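Local coordinates for SusD-like protein BACOVA_02651 (Bacteroides ovatus, PDB 5E75) that binds polysaccharide at the cell surface and probably mediates xyloglucan binding before its transport into the periplasm for degradation, at residues L224-N229 / L358-V363; N238-E243 / P352-I357; T297-A302 / A394-K399; V363-A368 / R409-E414. All blocks are in the same frame, centred on the assembly; numbering follows the deposited sequence.

Interaction 1: L224-N229 / L358-V363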
loop_
_atom_site.group_PDB
_atom_site.type_symbol
_atom_site.label_atom_id
_atom_site.label_comp_id
_atom_site.label_asym_id
_atom_site.label_seq_id
_atom_site.Cartn_x
_atom_site.Cartn_y
_atom_site.Cartn_z
ATOM N N LEU A 224 -5.061 8.192 -19.432
ATOM C CA LEU A 224 -4.114 8.535 -18.384
ATOM C C LEU A 224 -2.762 7.944 -18.717
ATOM O O LEU A 224 -2.672 6.918 -19.392
ATOM C CB LEU A 224 -4.611 7.976 -17.048
ATOM C CG LEU A 224 -5.998 8.434 -16.607
ATOM C CD1 LEU A 224 -6.443 7.666 -15.370
ATOM C CD2 LEU A 224 -5.993 9.917 -16.356
ATOM N N ASP A 225 -1.710 8.592 -18.234
ATOM C CA ASP A 225 -0.367 8.060 -18.433
ATOM C C ASP A 225 0.418 8.111 -17.138
ATOM O O ASP A 225 0.060 8.806 -16.192
ATOM C CB ASP A 225 0.364 8.853 -19.523
ATOM C CG ASP A 225 1.481 8.048 -20.212
ATOM O OD1 ASP A 225 1.716 6.847 -19.895
ATOM O OD2 ASP A 225 2.120 8.635 -21.113
ATOM N N LEU A 226 1.503 7.357 -17.108
ATOM C CA LEU A 226 2.461 7.457 -16.010
ATOM C C LEU A 226 3.133 8.828 -15.984
ATOM O O LEU A 226 3.429 9.395 -17.040
ATOM C CB LEU A 226 3.557 6.402 -16.153
ATOM C CG LEU A 226 3.097 4.951 -16.289
ATOM C CD1 LEU A 226 4.298 4.080 -16.395
ATOM C CD2 LEU A 226 2.249 4.517 -15.111
ATOM N N MET A 227 3.370 9.376 -14.795
ATOM C CA MET A 227 4.206 10.569 -14.695
ATOM C C MET A 227 5.583 10.281 -15.319
ATOM O O MET A 227 6.136 9.191 -15.166
ATOM C CB MET A 227 4.385 11.035 -13.254
ATOM C CG MET A 227 3.104 11.533 -12.580
ATOM S SD MET A 227 3.463 12.591 -11.151
ATOM C CE MET A 227 3.778 14.165 -11.958
ATOM N N THR A 228 6.138 11.269 -16.017
ATOM C CA THR A 228 7.423 11.106 -16.690
ATOM C C THR A 228 8.547 10.744 -15.722
ATOM O O THR A 228 9.396 9.892 -16.019
ATOM C CB THR A 228 7.783 12.393 -17.455
ATOM O OG1 THR A 228 6.770 12.650 -18.440
ATOM C CG2 THR A 228 9.132 12.263 -18.131
ATOM N N ASN A 229 8.556 11.395 -14.564
ATOM C CA ASN A 229 9.604 11.179 -13.573
ATOM C C ASN A 229 9.033 10.536 -12.326
ATOM O O ASN A 229 8.172 11.112 -11.673
ATOM C CB ASN A 229 10.233 12.507 -13.188
ATOM C CG ASN A 229 10.778 13.254 -14.373
ATOM O OD1 ASN A 229 11.585 12.723 -15.133
ATOM N ND2 ASN A 229 10.333 14.496 -14.542
ATOM N N LEU A 358 -4.145 3.462 -5.027
ATOM C CA LEU A 358 -3.915 2.881 -6.347
ATOM C C LEU A 358 -3.242 3.860 -7.316
ATOM O O LEU A 358 -3.772 4.951 -7.559
ATOM C CB LEU A 358 -5.230 2.407 -6.971
ATOM C CG LEU A 358 -5.105 1.693 -8.329
ATOM C CD1 LEU A 358 -4.408 0.346 -8.156
ATOM C CD2 LEU A 358 -6.471 1.531 -8.970
ATOM N N ARG A 359 -2.090 3.467 -7.861
ATOM C CA ARG A 359 -1.456 4.182 -8.962
ATOM C C ARG A 359 -1.658 3.450 -10.292
ATOM O O ARG A 359 -1.772 2.227 -10.337
ATOM C CB ARG A 359 0.056 4.333 -8.711
ATOM C CG ARG A 359 0.393 5.334 -7.656
ATOM C CD ARG A 359 1.829 5.790 -7.727
ATOM N NE ARG A 359 2.836 4.865 -7.214
ATOM C CZ ARG A 359 3.724 4.213 -7.958
ATOM N NH1 ARG A 359 3.651 4.216 -9.285
ATOM N NH2 ARG A 359 4.678 3.511 -7.366
ATOM N N LEU A 360 -1.618 4.199 -11.389
ATOM C CA LEU A 360 -1.742 3.597 -12.718
ATOM C C LEU A 360 -0.676 2.526 -12.969
ATOM O O LEU A 360 -0.972 1.507 -13.611
ATOM C CB LEU A 360 -1.709 4.691 -13.788
ATOM C CG LEU A 360 -1.962 4.253 -15.226
ATOM C CD1 LEU A 360 -3.377 3.744 -15.428
ATOM C CD2 LEU A 360 -1.657 5.405 -16.154
ATOM N N ALA A 361 0.538 2.705 -12.447
ATOM C CA ALA A 361 1.571 1.694 -12.672
ATOM C C ALA A 361 1.166 0.337 -12.101
ATOM O O ALA A 361 1.587 -0.692 -12.612
ATOM C CB ALA A 361 2.873 2.123 -12.079
ATOM N N ASP A 362 0.394 0.336 -11.021
ATOM C CA ASP A 362 -0.124 -0.910 -10.441
ATOM C C ASP A 362 -1.022 -1.622 -11.456
ATOM O O ASP A 362 -0.957 -2.843 -11.627
ATOM C CB ASP A 362 -0.892 -0.552 -9.165
ATOM C CG ASP A 362 -1.090 -1.700 -8.219
ATOM O OD1 ASP A 362 -1.118 -2.861 -8.642
ATOM O OD2 ASP A 362 -1.222 -1.416 -7.012
ATOM N N VAL A 363 -1.882 -0.858 -12.122
ATOM C CA VAL A 363 -2.772 -1.444 -13.111
ATOM C C VAL A 363 -1.949 -2.003 -14.278
ATOM O O VAL A 363 -2.276 -3.073 -14.796
ATOM C CB VAL A 363 -3.869 -0.456 -13.586
ATOM C CG1 VAL A 363 -4.871 -1.157 -14.459
ATOM C CG2 VAL A 363 -4.579 0.172 -12.401
#
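Leu360, at the start of helix 360-372, meets Leu224, Asp225 and Leu226 in a contact made of apolar packing, with no hydrogen bond between the two segments. One methyl does most of the work: Leu360 CD2 lies 3.5 Å from Asp225 C, with Leu224 CB at 4.0 Å and Leu226 CD2 at 4.1 Å. With chi1 at -174°, Leu360 swings CG opposite its own backbone N and sends this branch out to the extended chain. Leucine suits the place because its branched tip touches backbone and side chains together. Leu226 CD2 also reaches the next residue, resting 3.9 Å from Ala361 CB and 3.6 Å from Ala361 N; the small alanine lets the methyl come down onto the first helical turn.

Asp225 turns its CB away from the helix, and its carboxylate makes a salt bridge with Arg389, while OD1 also takes a weak bond from Leu226 N. Arg359 is the N-cap residue, its guanidinium held by Glu243, Glu414 and Glu418.

Through Leu224 and Leu226, loop 224-229 covers the junction where strand 355-359 becomes helix 360-372. Val218 of helix 205-221 also packs on Leu360, and Leu245 of strand 244-248 on Leu224.

Interaction 2: N238-E243 / P352-I357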
loop_
_atom_site.group_PDB
_atom_site.type_symbol
_atom_site.label_atom_id
_atom_site.label_comp_id
_atom_site.label_asym_id
_atom_site.label_seq_id
_atom_site.Cartn_x
_atom_site.Cartn_y
_atom_site.Cartn_z
ATOM N N ASN A 238 2.466 17.524 -6.538
ATOM C CA ASN A 238 1.885 16.600 -7.507
ATOM C C ASN A 238 0.880 15.642 -6.889
ATOM O O ASN A 238 0.537 14.639 -7.513
ATOM C CB ASN A 238 2.981 15.823 -8.233
ATOM C CG ASN A 238 3.928 16.733 -8.968
ATOM O OD1 ASN A 238 3.493 17.667 -9.651
ATOM N ND2 ASN A 238 5.223 16.516 -8.798
ATOM N N ASN A 239 0.372 15.956 -5.696
ATOM C CA ASN A 239 -0.768 15.214 -5.174
ATOM C C ASN A 239 -1.842 15.222 -6.268
ATOM O O ASN A 239 -2.055 16.241 -6.935
ATOM C CB ASN A 239 -1.349 15.878 -3.921
ATOM C CG ASN A 239 -0.600 15.531 -2.637
ATOM O OD1 ASN A 239 0.182 14.579 -2.565
ATOM N ND2 ASN A 239 -0.869 16.306 -1.605
ATOM N N ASN A 240 -2.504 14.085 -6.466
ATOM C CA ASN A 240 -3.610 13.963 -7.420
ATOM C C ASN A 240 -3.195 14.185 -8.862
ATOM O O ASN A 240 -3.980 14.601 -9.705
ATOM C CB ASN A 240 -4.782 14.857 -7.021
ATOM C CG ASN A 240 -5.355 14.447 -5.695
ATOM O OD1 ASN A 240 -5.529 13.256 -5.436
ATOM N ND2 ASN A 240 -5.632 15.416 -4.834
ATOM N N ASN A 241 -1.955 13.847 -9.147
ATOM C CA ASN A 241 -1.467 13.774 -10.512
ATOM C C ASN A 241 -2.245 12.724 -11.311
ATOM O O ASN A 241 -3.019 11.936 -10.748
ATOM C CB ASN A 241 0.028 13.444 -10.501
ATOM C CG ASN A 241 0.313 12.072 -9.912
ATOM O OD1 ASN A 241 0.128 11.056 -10.579
ATOM N ND2 ASN A 241 0.729 12.039 -8.651
ATOM N N GLN A 242 -2.037 12.684 -12.621
ATOM C CA GLN A 242 -2.851 11.816 -13.468
ATOM C C GLN A 242 -2.667 10.322 -13.196
ATOM O O GLN A 242 -3.558 9.527 -13.518
ATOM C CB GLN A 242 -2.596 12.100 -14.947
ATOM C CG GLN A 242 -1.202 11.766 -15.420
ATOM C CD GLN A 242 -1.066 11.876 -16.922
ATOM O OE1 GLN A 242 -1.909 11.371 -17.670
ATOM N NE2 GLN A 242 -0.004 12.533 -17.371
ATOM N N GLU A 243 -1.523 9.947 -12.621
ATOM C CA GLU A 243 -1.241 8.548 -12.274
ATOM C C GLU A 243 -1.928 8.130 -10.959
ATOM O O GLU A 243 -2.058 6.932 -10.656
ATOM C CB GLU A 243 0.281 8.306 -12.213
ATOM C CG GLU A 243 0.682 6.906 -11.797
ATOM C CD GLU A 243 2.143 6.584 -12.049
ATOM O OE1 GLU A 243 2.849 7.394 -12.673
ATOM O OE2 GLU A 243 2.565 5.507 -11.592
ATOM N N PRO A 352 2.392 16.711 4.195
ATOM C CA PRO A 352 1.487 17.194 3.149
ATOM C C PRO A 352 1.219 16.174 2.035
ATOM O O PRO A 352 0.434 16.450 1.126
ATOM C CB PRO A 352 2.254 18.390 2.586
ATOM C CG PRO A 352 3.654 18.000 2.697
ATOM C CD PRO A 352 3.757 17.234 4.006
ATOM N N LEU A 353 1.850 15.011 2.092
ATOM C CA LEU A 353 1.660 14.027 1.044
ATOM C C LEU A 353 0.380 13.242 1.212
ATOM O O LEU A 353 0.000 12.858 2.326
ATOM C CB LEU A 353 2.834 13.051 1.033
ATOM C CG LEU A 353 4.198 13.696 0.827
ATOM C CD1 LEU A 353 5.262 12.647 0.998
ATOM C CD2 LEU A 353 4.312 14.337 -0.542
ATOM N N ASN A 354 -0.297 12.996 0.095
ATOM C CA ASN A 354 -1.372 12.025 0.102
ATOM C C ASN A 354 -0.812 10.619 0.323
ATOM O O ASN A 354 0.406 10.390 0.145
ATOM C CB ASN A 354 -2.133 12.059 -1.228
ATOM C CG ASN A 354 -3.085 13.231 -1.340
ATOM O OD1 ASN A 354 -3.379 13.916 -0.358
ATOM N ND2 ASN A 354 -3.574 13.460 -2.541
ATOM N N THR A 355 -1.683 9.682 0.700
ATOM C CA THR A 355 -1.286 8.273 0.806
ATOM C C THR A 355 -1.922 7.509 -0.348
ATOM O O THR A 355 -3.132 7.379 -0.432
ATOM C CB THR A 355 -1.754 7.642 2.132
ATOM O OG1 THR A 355 -1.213 8.380 3.233
ATOM C CG2 THR A 355 -1.309 6.193 2.255
ATOM N N TYR A 356 -1.112 7.025 -1.276
ATOM C CA TYR A 356 -1.633 6.284 -2.416
ATOM C C TYR A 356 -2.376 5.020 -1.995
ATOM O O TYR A 356 -1.930 4.289 -1.103
ATOM C CB TYR A 356 -0.504 5.883 -3.362
ATOM C CG TYR A 356 0.051 7.014 -4.179
ATOM C CD1 TYR A 356 -0.712 7.610 -5.178
ATOM C CD2 TYR A 356 1.339 7.480 -3.975
ATOM C CE1 TYR A 356 -0.227 8.639 -5.935
ATOM C CE2 TYR A 356 1.849 8.527 -4.750
ATOM C CZ TYR A 356 1.037 9.104 -5.724
ATOM O OH TYR A 356 1.494 10.138 -6.503
ATOM N N ILE A 357 -3.505 4.772 -2.657
ATOM C CA ILE A 357 -4.203 3.498 -2.588
ATOM C C ILE A 357 -4.017 2.748 -3.907
ATOM O O ILE A 357 -3.740 1.546 -3.907
ATOM C CB ILE A 357 -5.698 3.684 -2.240
ATOM C CG1 ILE A 357 -5.835 4.229 -0.818
ATOM C CG2 ILE A 357 -6.475 2.368 -2.395
ATOM C CD1 ILE A 357 -7.261 4.655 -0.431
HETATM O O HOH W 1 -2.287 11.712 -4.832
#
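Asn239 grips the 352-357 segment with both ends of its side-chain amide. Its ND2 gives a hydrogen bond of 3.0 Å to Pro352 O, which lies in the amide plane, and its OD1 takes one of 3.1 Å from Asn354 N. The second is nearly straight at hydrogen (173°), although the donor stands above the carbonyl plane. An asparagine suits this place because one short, flat group can serve a backbone acceptor and a backbone donor together. The amide of Asn354 stacks on that of Asn239, the planes only 4° apart.

Asn354 ND2 also donates to a water at 3.2 Å, which accepts a second bond from Asn240 N and so ties the type II turn 238-241 to segment 352-357. Asn240 sends its own amide to Gln249. Asn241, with chi1 of 64°, brings ND2 to two acceptors, Asn238 O at 2.8 Å within the turn and Tyr356 OH at 3.0 Å across the contact; both lie close to its amide plane. Its OD1 takes a weak bond from Glu243 N. The hydroxyl of Tyr356 has a further partner in Leu233 O.

The asparagine-rich loop before strand 244-248 lies alongside the start of strand 355-359, its antiparallel pairing partner.

Interaction 3: T297-A302 / A394-K399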
loop_
_atom_site.group_PDB
_atom_site.type_symbol
_atom_site.label_atom_id
_atom_site.label_comp_id
_atom_site.label_asym_id
_atom_site.label_seq_id
_atom_site.Cartn_x
_atom_site.Cartn_y
_atom_site.Cartn_z
ATOM N N THR A 297 18.508 3.498 -10.341
ATOM C CA THR A 297 18.842 4.470 -9.307
ATOM C C THR A 297 17.734 5.482 -9.051
ATOM O O THR A 297 17.667 6.050 -7.961
ATOM C CB THR A 297 20.152 5.200 -9.634
ATOM O OG1 THR A 297 20.026 5.863 -10.887
ATOM C CG2 THR A 297 21.297 4.208 -9.694
ATOM N N LEU A 298 16.863 5.715 -10.028
ATOM C CA LEU A 298 15.812 6.720 -9.849
ATOM C C LEU A 298 14.780 6.219 -8.833
ATOM O O LEU A 298 14.404 6.942 -7.909
ATOM C CB LEU A 298 15.149 7.098 -11.182
ATOM C CG LEU A 298 16.116 7.634 -12.247
ATOM C CD1 LEU A 298 15.347 7.949 -13.508
ATOM C CD2 LEU A 298 16.872 8.871 -11.771
ATOM N N ARG A 299 14.332 4.984 -8.998
ATOM C CA ARG A 299 13.386 4.433 -8.047
ATOM C C ARG A 299 14.060 4.179 -6.695
ATOM O O ARG A 299 13.470 4.441 -5.645
ATOM C CB ARG A 299 12.712 3.167 -8.580
ATOM C CG ARG A 299 11.750 3.434 -9.748
ATOM C CD ARG A 299 10.887 2.220 -10.075
ATOM N NE ARG A 299 11.695 1.159 -10.651
ATOM C CZ ARG A 299 11.226 0.131 -11.352
ATOM N NH1 ARG A 299 9.928 -0.009 -11.555
ATOM N NH2 ARG A 299 12.080 -0.761 -11.861
ATOM N N ARG A 300 15.307 3.721 -6.701
ATOM C CA ARG A 300 15.992 3.503 -5.432
ATOM C C ARG A 300 16.120 4.825 -4.673
ATOM O O ARG A 300 15.757 4.904 -3.507
ATOM C CB ARG A 300 17.379 2.878 -5.645
ATOM C CG ARG A 300 18.016 2.429 -4.325
ATOM C CD ARG A 300 19.523 2.260 -4.411
ATOM N NE ARG A 300 20.137 3.556 -4.651
ATOM C CZ ARG A 300 21.255 3.764 -5.337
ATOM N NH1 ARG A 300 21.963 2.752 -5.834
ATOM N NH2 ARG A 300 21.677 5.007 -5.506
ATOM N N ASN A 301 16.612 5.868 -5.331
ATOM C CA ASN A 301 16.837 7.134 -4.621
ATOM C C ASN A 301 15.543 7.759 -4.115
ATOM O O ASN A 301 15.527 8.405 -3.043
ATOM C CB ASN A 301 17.551 8.166 -5.518
ATOM C CG ASN A 301 19.012 7.882 -5.710
ATOM O OD1 ASN A 301 19.614 7.099 -4.983
ATOM N ND2 ASN A 301 19.604 8.536 -6.713
ATOM N N ALA A 302 14.457 7.610 -4.879
ATOM C CA ALA A 302 13.187 8.176 -4.450
ATOM C C ALA A 302 12.562 7.396 -3.304
ATOM O O ALA A 302 11.589 7.841 -2.706
ATOM C CB ALA A 302 12.208 8.258 -5.620
ATOM N N ALA A 394 11.116 4.129 -15.408
ATOM C CA ALA A 394 12.249 4.050 -14.482
ATOM C C ALA A 394 13.599 4.240 -15.182
ATOM O O ALA A 394 14.630 4.283 -14.520
ATOM C CB ALA A 394 12.236 2.716 -13.750
ATOM N N LYS A 395 13.567 4.346 -16.511
ATOM C CA LYS A 395 14.759 4.536 -17.352
ATOM C C LYS A 395 15.713 3.336 -17.291
ATOM O O LYS A 395 16.934 3.490 -17.359
ATOM C CB LYS A 395 15.469 5.856 -17.033
ATOM C CG LYS A 395 14.560 7.088 -16.886
ATOM C CD LYS A 395 13.785 7.448 -18.138
ATOM C CE LYS A 395 12.951 8.745 -17.967
ATOM N NZ LYS A 395 11.508 8.562 -17.514
ATOM N N ILE A 396 15.154 2.136 -17.182
ATOM C CA ILE A 396 15.924 0.910 -17.279
ATOM C C ILE A 396 15.444 0.048 -18.453
ATOM O O ILE A 396 14.413 0.322 -19.081
ATOM C CB ILE A 396 15.933 0.116 -15.943
ATOM C CG1 ILE A 396 14.537 -0.415 -15.578
ATOM C CG2 ILE A 396 16.511 1.000 -14.828
ATOM C CD1 ILE A 396 14.546 -1.265 -14.328
ATOM N N ASN A 397 16.212 -0.983 -18.765
ATOM C CA ASN A 397 15.951 -1.772 -19.955
ATOM C C ASN A 397 14.613 -2.488 -19.925
ATOM O O ASN A 397 14.162 -2.962 -18.882
ATOM C CB ASN A 397 17.068 -2.801 -20.166
ATOM C CG ASN A 397 17.103 -3.858 -19.072
ATOM O OD1 ASN A 397 17.669 -3.641 -18.004
ATOM N ND2 ASN A 397 16.503 -5.012 -19.338
ATOM N N LYS A 398 13.985 -2.566 -21.087
ATOM C CA LYS A 398 12.794 -3.379 -21.252
ATOM C C LYS A 398 13.178 -4.853 -21.292
ATOM O O LYS A 398 14.323 -5.210 -21.613
ATOM C CB LYS A 398 12.051 -2.983 -22.527
ATOM C CG LYS A 398 11.554 -1.564 -22.516
ATOM C CD LYS A 398 10.839 -1.214 -23.805
ATOM C CE LYS A 398 10.346 0.211 -23.799
ATOM N NZ LYS A 398 9.842 0.596 -25.145
ATOM N N LYS A 399 12.228 -5.710 -20.948
ATOM C CA LYS A 399 12.418 -7.152 -20.989
ATOM C C LYS A 399 11.652 -7.752 -22.169
ATOM O O LYS A 399 10.515 -7.377 -22.438
ATOM C CB LYS A 399 11.966 -7.773 -19.669
ATOM C CG LYS A 399 12.858 -7.380 -18.497
ATOM C CD LYS A 399 12.426 -8.051 -17.204
ATOM C CE LYS A 399 13.434 -7.846 -16.099
ATOM N NZ LYS A 399 14.686 -8.587 -16.350
HETATM O O HOH W 2 15.140 3.969 -11.719
#
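Ala394 lays its CB over one face of the Arg299 guanidinium, 3.5 Å above the plane and displaced toward the rim near NE. The methyl group is small enough to approach the flat cation closely, and it also follows the aliphatic part of the chain, touching Arg299 CD at 3.9 Å. Ile396 arrives differently: its side chain crosses that of Arg299 at about a right angle, and CD1 meets NH2 obliquely at 3.5 Å. A chi1 of 66° sets Ile396 CG1 between its backbone N and carbonyl carbon, from where CD1 extends to the arginine. Next to Arg299 in the helix, Leu298 crosses Lys395 obliquely, its CD1 against Lys395 CG at 3.6 Å. Here the lysine offers only its methylenes; its ammonium leads away to Arg393 O and Thr228 O.

Lys395 has positive phi and closes helix 382-393 with a Schellman motif. A water accepts from Arg299 N at 3.0 Å and probably donates to Ala394 O, though other acceptors compete for its protons.

Outside the two segments, Arg299 makes salt bridges with Glu410, Glu414 and Asp296, so the cation is paired through its N-H groups while hydrocarbon covers a face. Such shielding would be expected to strengthen those outside pairings.

Interaction 4: V363-A368 / R409-E414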
loop_
_atom_site.group_PDB
_atom_site.type_symbol
_atom_site.label_atom_id
_atom_site.label_comp_id
_atom_site.label_asym_id
_atom_site.label_seq_id
_atom_site.Cartn_x
_atom_site.Cartn_y
_atom_site.Cartn_z
ATOM N N VAL A 363 -1.882 -0.858 -12.122
ATOM C CA VAL A 363 -2.772 -1.444 -13.111
ATOM C C VAL A 363 -1.949 -2.003 -14.278
ATOM O O VAL A 363 -2.276 -3.073 -14.796
ATOM C CB VAL A 363 -3.869 -0.456 -13.586
ATOM C CG1 VAL A 363 -4.871 -1.157 -14.459
ATOM C CG2 VAL A 363 -4.579 0.172 -12.401
ATOM N N TYR A 364 -0.889 -1.299 -14.671
ATOM C CA TYR A 364 -0.002 -1.806 -15.731
ATOM C C TYR A 364 0.579 -3.158 -15.346
ATOM O O TYR A 364 0.571 -4.108 -16.137
ATOM C CB TYR A 364 1.150 -0.824 -16.015
ATOM C CG TYR A 364 0.797 0.423 -16.828
ATOM C CD1 TYR A 364 -0.516 0.832 -17.004
ATOM C CD2 TYR A 364 1.795 1.188 -17.431
ATOM C CE1 TYR A 364 -0.818 1.963 -17.758
ATOM C CE2 TYR A 364 1.493 2.304 -18.168
ATOM C CZ TYR A 364 0.192 2.695 -18.332
ATOM O OH TYR A 364 -0.041 3.809 -19.111
ATOM N N LEU A 365 1.119 -3.252 -14.138
ATOM C CA LEU A 365 1.741 -4.492 -13.707
ATOM C C LEU A 365 0.721 -5.603 -13.465
ATOM O O LEU A 365 0.996 -6.772 -13.724
ATOM C CB LEU A 365 2.617 -4.272 -12.454
ATOM C CG LEU A 365 3.824 -3.363 -12.661
ATOM C CD1 LEU A 365 4.535 -3.118 -11.350
ATOM C CD2 LEU A 365 4.787 -3.928 -13.648
ATOM N N THR A 366 -0.462 -5.233 -12.979
ATOM C CA THR A 366 -1.562 -6.195 -12.808
ATOM C C THR A 366 -1.999 -6.780 -14.146
ATOM O O THR A 366 -2.211 -7.987 -14.270
ATOM C CB THR A 366 -2.761 -5.527 -12.085
ATOM O OG1 THR A 366 -2.359 -5.195 -10.753
ATOM C CG2 THR A 366 -3.994 -6.428 -11.989
ATOM N N TYR A 367 -2.107 -5.934 -15.157
ATOM C CA TYR A 367 -2.451 -6.409 -16.487
ATOM C C TYR A 367 -1.394 -7.411 -16.981
ATOM O O TYR A 367 -1.732 -8.490 -17.481
ATOM C CB TYR A 367 -2.562 -5.214 -17.440
ATOM C CG TYR A 367 -3.024 -5.526 -18.853
ATOM C CD1 TYR A 367 -3.786 -6.650 -19.139
ATOM C CD2 TYR A 367 -2.703 -4.672 -19.890
ATOM C CE1 TYR A 367 -4.204 -6.925 -20.437
ATOM C CE2 TYR A 367 -3.113 -4.939 -21.189
ATOM C CZ TYR A 367 -3.863 -6.065 -21.450
ATOM O OH TYR A 367 -4.263 -6.327 -22.746
ATOM N N ALA A 368 -0.115 -7.078 -16.814
ATOM C CA ALA A 368 0.948 -7.976 -17.231
ATOM C C ALA A 368 0.838 -9.334 -16.549
ATOM O O ALA A 368 0.975 -10.386 -17.185
ATOM C CB ALA A 368 2.324 -7.357 -16.954
ATOM N N ARG A 409 9.660 -8.943 -8.487
ATOM C CA ARG A 409 10.732 -7.989 -8.275
ATOM C C ARG A 409 10.296 -6.606 -8.706
ATOM O O ARG A 409 10.559 -5.634 -8.014
ATOM C CB ARG A 409 11.988 -8.413 -9.052
ATOM C CG ARG A 409 13.228 -7.584 -8.751
ATOM C CD ARG A 409 14.435 -8.122 -9.494
ATOM N NE ARG A 409 15.644 -7.477 -9.017
ATOM C CZ ARG A 409 16.884 -7.834 -9.325
ATOM N NH1 ARG A 409 17.109 -8.846 -10.139
ATOM N NH2 ARG A 409 17.896 -7.173 -8.796
ATOM N N GLU A 410 9.627 -6.525 -9.847
ATOM C CA GLU A 410 9.220 -5.251 -10.407
ATOM C C GLU A 410 8.229 -4.551 -9.487
ATOM O O GLU A 410 8.326 -3.340 -9.267
ATOM C CB GLU A 410 8.627 -5.406 -11.816
ATOM C CG GLU A 410 8.664 -4.103 -12.625
ATOM C CD GLU A 410 10.076 -3.623 -12.905
ATOM O OE1 GLU A 410 11.006 -4.472 -12.953
ATOM O OE2 GLU A 410 10.255 -2.402 -13.085
ATOM N N ARG A 411 7.277 -5.303 -8.930
ATOM C CA ARG A 411 6.327 -4.701 -8.011
ATOM C C ARG A 411 7.019 -4.217 -6.740
ATOM O O ARG A 411 6.721 -3.123 -6.252
ATOM C CB ARG A 411 5.187 -5.666 -7.686
ATOM C CG ARG A 411 4.242 -5.888 -8.850
ATOM C CD ARG A 411 3.049 -6.746 -8.453
ATOM N NE ARG A 411 2.160 -6.014 -7.570
ATOM C CZ ARG A 411 1.175 -5.213 -7.965
ATOM N NH1 ARG A 411 0.837 -5.090 -9.234
ATOM N NH2 ARG A 411 0.456 -4.556 -7.060
ATOM N N ARG A 412 7.931 -5.000 -6.181
ATOM C CA ARG A 412 8.619 -4.566 -4.971
ATOM C C ARG A 412 9.308 -3.225 -5.173
ATOM O O ARG A 412 9.189 -2.333 -4.317
ATOM C CB ARG A 412 9.619 -5.622 -4.481
ATOM C CG ARG A 412 8.964 -6.860 -3.894
ATOM C CD ARG A 412 9.951 -7.825 -3.256
ATOM N NE ARG A 412 10.557 -7.232 -2.065
ATOM C CZ ARG A 412 11.625 -7.710 -1.426
ATOM N NH1 ARG A 412 12.253 -8.811 -1.838
ATOM N NH2 ARG A 412 12.094 -7.055 -0.370
ATOM N N VAL A 413 10.038 -3.068 -6.286
ATOM C CA VAL A 413 10.771 -1.840 -6.524
ATOM C C VAL A 413 9.872 -0.683 -6.968
ATOM O O VAL A 413 10.162 0.465 -6.659
ATOM C CB VAL A 413 11.979 -2.001 -7.512
ATOM C CG1 VAL A 413 13.021 -2.976 -6.984
ATOM C CG2 VAL A 413 11.554 -2.441 -8.865
ATOM N N GLU A 414 8.787 -0.963 -7.663
ATOM C CA GLU A 414 7.868 0.101 -8.039
ATOM C C GLU A 414 7.151 0.654 -6.813
ATOM O O GLU A 414 6.917 1.868 -6.735
ATOM C CB GLU A 414 6.870 -0.404 -9.079
ATOM C CG GLU A 414 5.915 0.663 -9.606
ATOM C CD GLU A 414 6.575 1.790 -10.356
ATOM O OE1 GLU A 414 7.714 1.623 -10.864
ATOM O OE2 GLU A 414 5.936 2.863 -10.471
HETATM O O HOH W 3 1.176 -7.435 -10.985
#
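Leu365 reaches Arg411 and Glu410 with chi1 of -64° and an extended chi2, which carry CD1 straight out toward Arg411 CG and leave CD2 branching to Glu410. Arg411 runs extended through CD and then bends at chi3 (70°), turning its guanidinium toward helix 360-372, beside Leu365 CB and Thr366.

The two side chains therefore slide past each other in opposite directions. Leu365 CD1 rests 3.7 Å from Arg411 CG, while Arg411 NH1 comes to 3.8 Å from Leu365 CB, so CD1 packs on the arginine's methylene while the guanidinium end lies against the base of the leucine. The other branch, Leu365 CD2, meets Glu410 CG at 4.0 Å, and Glu414 CB borders CD1. Leucine suits the position because its fork spreads between the methylenes of three long polar residues.

No direct hydrogen bond joins the segments, but a water links them: it accepts from Arg411 NH1 at 2.9 Å and donates weakly to Leu365 O at 2.8 Å. Thr366 OG1 lies 3.5 Å from Arg411 NH1, yet its hydrogen bond goes to Asp362 O, one turn back in its own helix. Arg411 NH2 makes salt bridges with Asp424 and Asp362. Besides the arginines of interactions 1 and 3, Glu410 pairs with Arg391 and Glu414 with Arg393, so each buried charge has opposite charges beside it.

The helix segments run antiparallel at 172° with axes 10.9 Å apart, a wide spacing that accommodates the long side chains and the water. The pairing is consistent with the largely helical, TPR-clan architecture of the SusD family.

How the interactions relate
Interactions 1 and 4 are buried and use successive turns of helix 360-372, sharing Val363; the first is almost purely apolar, whereas the second sets one leucine among charged residues. Interaction 2, partly buried at the preceding strand 355-359, relies on amide hydrogen bonds and a water. Interaction 3 lies farthest from the chain centre and combines a buried arginine with exposed Leu298 and Lys395. Polar links connect them: interactions 1 and 2 are further joined by a probable hydrogen bond from Asp225 N to Gln242 OE1, and buried ion pairs tie interaction 4 to both 1 and 3. Interactions 2 and 3 do not touch, their nearest atoms being about 9 Å apart.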